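Luciferase-like enzymeAMP-CoA-ligase (Zophobas atratus, PDB 4W8O) probably activates carboxylic acids with ATP as acyl-adenylates and passes them to coenzyme A, as in the AMP-forming ligase family that includes the beetle luciferases. Local coordinates at residues D39-K44 against L256-K261; T243-R248 against E260-T265. One frame throughout, in Å; residues are numbered along the deposited sequence.

Interaction 1 (D39-K44 against L256-K261); sequences DGDLDK and LQMIEK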
# COMPACT_ATOMS: atom_id res chain seq x y z
N ASP A 39 -7.88 15.17 -4.62
CA ASP A 39 -7.43 15.81 -3.39
C ASP A 39 -8.64 16.31 -2.58
O ASP A 39 -9.21 17.36 -2.88
CB ASP A 39 -6.50 16.97 -3.71
CG ASP A 39 -5.80 17.53 -2.49
OD1 ASP A 39 -6.42 17.58 -1.40
OD2 ASP A 39 -4.64 17.95 -2.61
N GLY A 40 -9.00 15.57 -1.54
CA GLY A 40 -10.12 15.94 -0.68
C GLY A 40 -9.99 17.27 0.04
O GLY A 40 -10.99 17.89 0.37
N ASP A 41 -8.76 17.72 0.29
CA ASP A 41 -8.54 18.99 0.97
C ASP A 41 -8.76 20.18 0.05
O ASP A 41 -9.40 21.15 0.44
CB ASP A 41 -7.12 19.05 1.54
CG ASP A 41 -6.90 18.09 2.68
OD1 ASP A 41 -7.80 17.95 3.53
OD2 ASP A 41 -5.82 17.48 2.75
N LEU A 42 -8.23 20.10 -1.16
CA LEU A 42 -8.31 21.20 -2.13
C LEU A 42 -9.50 21.11 -3.06
O LEU A 42 -9.79 22.08 -3.77
CB LEU A 42 -7.03 21.25 -2.97
CG LEU A 42 -5.73 21.49 -2.21
CD1 LEU A 42 -4.56 21.49 -3.18
CD2 LEU A 42 -5.78 22.80 -1.42
N ASP A 43 -10.19 19.97 -3.07
CA ASP A 43 -11.30 19.73 -4.00
C ASP A 43 -10.85 19.91 -5.45
O ASP A 43 -11.51 20.58 -6.24
CB ASP A 43 -12.51 20.63 -3.66
CG ASP A 43 -13.77 20.24 -4.42
OD1 ASP A 43 -13.96 19.04 -4.74
OD2 ASP A 43 -14.60 21.14 -4.70
N LYS A 44 -9.71 19.31 -5.77
CA LYS A 44 -9.23 19.22 -7.15
C LYS A 44 -9.16 17.74 -7.53
O LYS A 44 -8.96 16.89 -6.68
CB LYS A 44 -7.85 19.86 -7.30
CG LYS A 44 -7.75 21.30 -6.81
CD LYS A 44 -8.60 22.24 -7.64
CE LYS A 44 -8.56 23.65 -7.07
NZ LYS A 44 -9.73 24.44 -7.52
N LEU A 256 -16.69 12.83 7.27
CA LEU A 256 -18.10 12.64 6.95
C LEU A 256 -18.54 13.56 5.81
O LEU A 256 -19.28 13.15 4.93
CB LEU A 256 -18.99 12.83 8.18
CG LEU A 256 -18.77 11.84 9.34
CD1 LEU A 256 -19.87 12.02 10.38
CD2 LEU A 256 -18.73 10.40 8.86
N GLN A 257 -18.06 14.80 5.83
CA GLN A 257 -18.32 15.74 4.73
C GLN A 257 -17.80 15.21 3.39
O GLN A 257 -18.48 15.32 2.37
CB GLN A 257 -17.68 17.10 5.02
CG GLN A 257 -18.39 17.90 6.10
CD GLN A 257 -17.53 19.00 6.70
OE1 GLN A 257 -16.50 19.39 6.13
NE2 GLN A 257 -17.95 19.51 7.84
N MET A 258 -16.59 14.64 3.40
CA MET A 258 -16.01 14.09 2.16
C MET A 258 -16.81 12.90 1.64
O MET A 258 -17.01 12.78 0.44
CB MET A 258 -14.54 13.71 2.36
CG MET A 258 -13.58 14.90 2.39
SD MET A 258 -11.85 14.41 2.60
CE MET A 258 -11.16 15.94 3.24
N ILE A 259 -17.27 12.04 2.55
CA ILE A 259 -18.13 10.90 2.17
C ILE A 259 -19.39 11.40 1.46
O ILE A 259 -19.80 10.84 0.44
CB ILE A 259 -18.52 10.03 3.38
CG1 ILE A 259 -17.30 9.26 3.88
CG2 ILE A 259 -19.62 9.04 3.00
CD1 ILE A 259 -17.47 8.66 5.25
N GLU A 260 -19.99 12.45 2.01
CA GLU A 260 -21.13 13.09 1.38
C GLU A 260 -20.75 13.76 0.05
O GLU A 260 -21.41 13.54 -0.97
CB GLU A 260 -21.70 14.14 2.31
CG GLU A 260 -22.99 14.77 1.82
CD GLU A 260 -23.61 15.65 2.88
OE1 GLU A 260 -24.62 15.22 3.47
OE2 GLU A 260 -23.07 16.74 3.14
N LYS A 261 -19.69 14.57 0.09
CA LYS A 261 -19.32 15.41 -1.06
C LYS A 261 -18.88 14.62 -2.29
O LYS A 261 -19.23 15.00 -3.41
CB LYS A 261 -18.21 16.40 -0.67
CG LYS A 261 -17.86 17.38 -1.78
CD LYS A 261 -16.90 18.47 -1.30
CE LYS A 261 -16.66 19.51 -2.38
NZ LYS A 261 -17.88 20.32 -2.69
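Met258, on helix 252-262, reaches out to the turn at Gly40 and Asp41, which joins strands 35-39 and 44-47. Its CB points toward the turn, and the chain runs on extended through CG, bringing Met258 SD to 4.0 Å from Gly40 CA. Met258 CE goes further, ending 3.5 Å from Gly40 O and 3.9 Å from Asp41 OD1. Without a side chain, Gly40 lets the thioether come up against the backbone. Asp41 has its main polar partner elsewhere: OD2 accepts from the backbone N of Arg248.

One turn along the helix, Lys261 also points toward the turn, bending only at its last torsion (chi4 67°). It crosses Asp43 at about a right angle, with Lys261 CE 3.5 Å from Asp43 OD2. Lys261 NZ stands 3.9 Å from Asp43 OD2, a long salt bridge, while Asp43 OD1 is hydrogen-bonded to the hydroxyl of Tyr262.

The turn is held from within. Asp39 OD1 accepts from the backbone N of Asp41, nearly along its C-O axis, in an Asx turn, and from Leu42 N above the carboxylate plane. Asp43, with positive phi (56°), and Lys44 together face Asp39 in a G1 beta bulge. The chemistry is thus van der Waals contact beside a loose ion pair, which at this exposed surface is probably weakened by solvent.

Interaction 2 (T243-R248 against E260-T265); sequences TRVFAR and EKYKLT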
# COMPACT_ATOMS: atom_id res chain seq x y z
N THR A 243 -11.60 5.43 -8.24
CA THR A 243 -11.07 6.74 -7.85
C THR A 243 -10.43 6.65 -6.48
O THR A 243 -11.03 6.12 -5.54
CB THR A 243 -12.20 7.79 -7.83
OG1 THR A 243 -12.76 7.89 -9.14
CG2 THR A 243 -11.68 9.15 -7.40
N ARG A 244 -9.21 7.17 -6.36
CA ARG A 244 -8.52 7.29 -5.08
C ARG A 244 -8.71 8.70 -4.53
O ARG A 244 -8.40 9.69 -5.21
CB ARG A 244 -7.04 6.98 -5.23
CG ARG A 244 -6.27 6.87 -3.91
CD ARG A 244 -4.87 6.32 -4.11
NE ARG A 244 -4.08 7.16 -5.01
CZ ARG A 244 -3.44 8.28 -4.67
NH1 ARG A 244 -3.47 8.73 -3.42
NH2 ARG A 244 -2.76 8.95 -5.59
N VAL A 245 -9.21 8.80 -3.30
CA VAL A 245 -9.34 10.08 -2.61
C VAL A 245 -8.37 10.14 -1.42
O VAL A 245 -8.21 9.17 -0.69
CB VAL A 245 -10.79 10.32 -2.14
CG1 VAL A 245 -10.98 11.76 -1.68
CG2 VAL A 245 -11.77 9.98 -3.25
N PHE A 246 -7.71 11.28 -1.25
CA PHE A 246 -6.80 11.46 -0.12
C PHE A 246 -7.06 12.77 0.60
O PHE A 246 -7.63 13.71 0.04
CB PHE A 246 -5.33 11.35 -0.57
CG PHE A 246 -4.94 12.36 -1.62
CD1 PHE A 246 -4.50 13.62 -1.25
CD2 PHE A 246 -5.02 12.05 -2.97
CE1 PHE A 246 -4.15 14.55 -2.21
CE2 PHE A 246 -4.67 12.97 -3.93
CZ PHE A 246 -4.23 14.23 -3.55
N ALA A 247 -6.65 12.81 1.86
CA ALA A 247 -6.66 14.01 2.66
C ALA A 247 -5.47 13.94 3.62
O ALA A 247 -5.04 12.84 4.02
CB ALA A 247 -7.97 14.14 3.42
N ARG A 248 -4.93 15.10 3.97
CA ARG A 248 -3.70 15.17 4.73
C ARG A 248 -3.87 14.64 6.15
O ARG A 248 -3.03 13.90 6.64
CB ARG A 248 -3.18 16.60 4.79
CG ARG A 248 -1.67 16.66 4.87
CD ARG A 248 -1.06 16.55 3.48
NE ARG A 248 -1.05 17.85 2.79
CZ ARG A 248 -0.21 18.84 3.07
NH1 ARG A 248 -0.29 19.98 2.38
NH2 ARG A 248 0.70 18.71 4.02
N GLU A 260 -19.99 12.45 2.01
CA GLU A 260 -21.13 13.09 1.38
C GLU A 260 -20.75 13.76 0.05
O GLU A 260 -21.41 13.54 -0.97
CB GLU A 260 -21.70 14.14 2.31
CG GLU A 260 -22.99 14.77 1.82
CD GLU A 260 -23.61 15.65 2.88
OE1 GLU A 260 -24.62 15.22 3.47
OE2 GLU A 260 -23.07 16.74 3.14
N LYS A 261 -19.69 14.57 0.09
CA LYS A 261 -19.32 15.41 -1.06
C LYS A 261 -18.88 14.62 -2.29
O LYS A 261 -19.23 15.00 -3.41
CB LYS A 261 -18.21 16.40 -0.67
CG LYS A 261 -17.86 17.38 -1.78
CD LYS A 261 -16.90 18.47 -1.30
CE LYS A 261 -16.66 19.51 -2.38
NZ LYS A 261 -17.88 20.32 -2.69
N TYR A 262 -18.11 13.56 -2.10
CA TYR A 262 -17.60 12.78 -3.22
C TYR A 262 -18.34 11.46 -3.40
O TYR A 262 -18.02 10.69 -4.31
CB TYR A 262 -16.09 12.54 -3.06
CG TYR A 262 -15.31 13.84 -2.95
CD1 TYR A 262 -15.23 14.71 -4.03
CD2 TYR A 262 -14.69 14.20 -1.76
CE1 TYR A 262 -14.53 15.90 -3.93
CE2 TYR A 262 -13.99 15.40 -1.65
CZ TYR A 262 -13.92 16.25 -2.74
OH TYR A 262 -13.24 17.44 -2.65
N LYS A 263 -19.33 11.20 -2.55
CA LYS A 263 -20.10 9.95 -2.59
C LYS A 263 -19.17 8.75 -2.48
O LYS A 263 -19.21 7.84 -3.29
CB LYS A 263 -20.93 9.87 -3.88
CG LYS A 263 -21.81 11.09 -4.11
CD LYS A 263 -22.70 10.89 -5.32
CE LYS A 263 -23.25 12.22 -5.82
NZ LYS A 263 -24.13 12.87 -4.82
N LEU A 264 -18.34 8.77 -1.44
CA LEU A 264 -17.36 7.72 -1.22
C LEU A 264 -18.06 6.40 -0.92
O LEU A 264 -19.09 6.38 -0.24
CB LEU A 264 -16.42 8.06 -0.06
CG LEU A 264 -15.60 9.34 -0.17
CD1 LEU A 264 -14.81 9.55 1.12
CD2 LEU A 264 -14.68 9.30 -1.39
N THR A 265 -17.49 5.32 -1.42
CA THR A 265 -17.95 3.98 -1.15
C THR A 265 -17.11 3.31 -0.09
O THR A 265 -17.55 2.32 0.51
CB THR A 265 -17.86 3.10 -2.41
OG1 THR A 265 -16.49 2.99 -2.83
CG2 THR A 265 -18.69 3.69 -3.53
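Val245 in strand 243-246 faces Leu264, just beyond helix 252-262, across a CA-CA distance of 8.5 Å, a separation that side chains have to bridge. These are parts of a beta-alpha-beta crossover: strand 243-246 leads through the helix into strand 266-268, parallel to it in the nine-strand mixed sheet, with strand 218-221 lying between the two. At Lys263 phi turns positive (56°), and the chain then takes up extended angles at Leu264 as it heads back to the sheet.

The side chains meet at one valine. Its side chain sets out toward the returning chain, and because CG1 lies anti to the backbone N (chi1 -168°) the two methyls divide the work. Val245 CG2 meets Leu264 CD2 at 3.5 Å, a close methyl-to-methyl contact; that leucine carbon is also 4.1 Å from Val245 CB. The two side chains slant across one another. Val245 CG1 serves the aromatic neighbour, lying 4.4 Å from CD2 of Tyr262 and approaching its ring obliquely.

A beta-branched valine suits the extended backbone of a strand, and leucine supplies a longer arm from the connection after the helix. Both also pack on Ser218 and Leu220 of the intervening strand, so the contact packs over the middle strand as well as across it. Tyrosine suits the margin of this layer: its ring leans on Val245 and Ile38 of strand 35-39, while the hydroxyl is hydrogen-bonded to Asp43 OD1 in the turn beyond. One face of the Tyr262 ring is met from its own helix: Lys261 CG sits 4.1 Å above the ring plane, over its centre.

Overall arrangement
Both contacts involve helix 252-262 and lie side by side, their centres about 6 Å apart, near the edge of the nine-strand mixed sheet that strand 44-47 forms. Interaction 2 is buried: it packs the end of the helix and the chain after it on strand 243-246 with apolar groups alone. Interaction 1 lies at the surface, where Met258 and Lys261 of the same helix meet the hairpin turn 39-44, and adds carboxylate and ammonium groups to a methionine. The two are tied directly. Gly40 N bonds to Phe246 O at 2.8 Å, continuing the pairing of strands into the turn, and Tyr262 spans both, with its ring in the apolar layer and its hydroxyl among the charges.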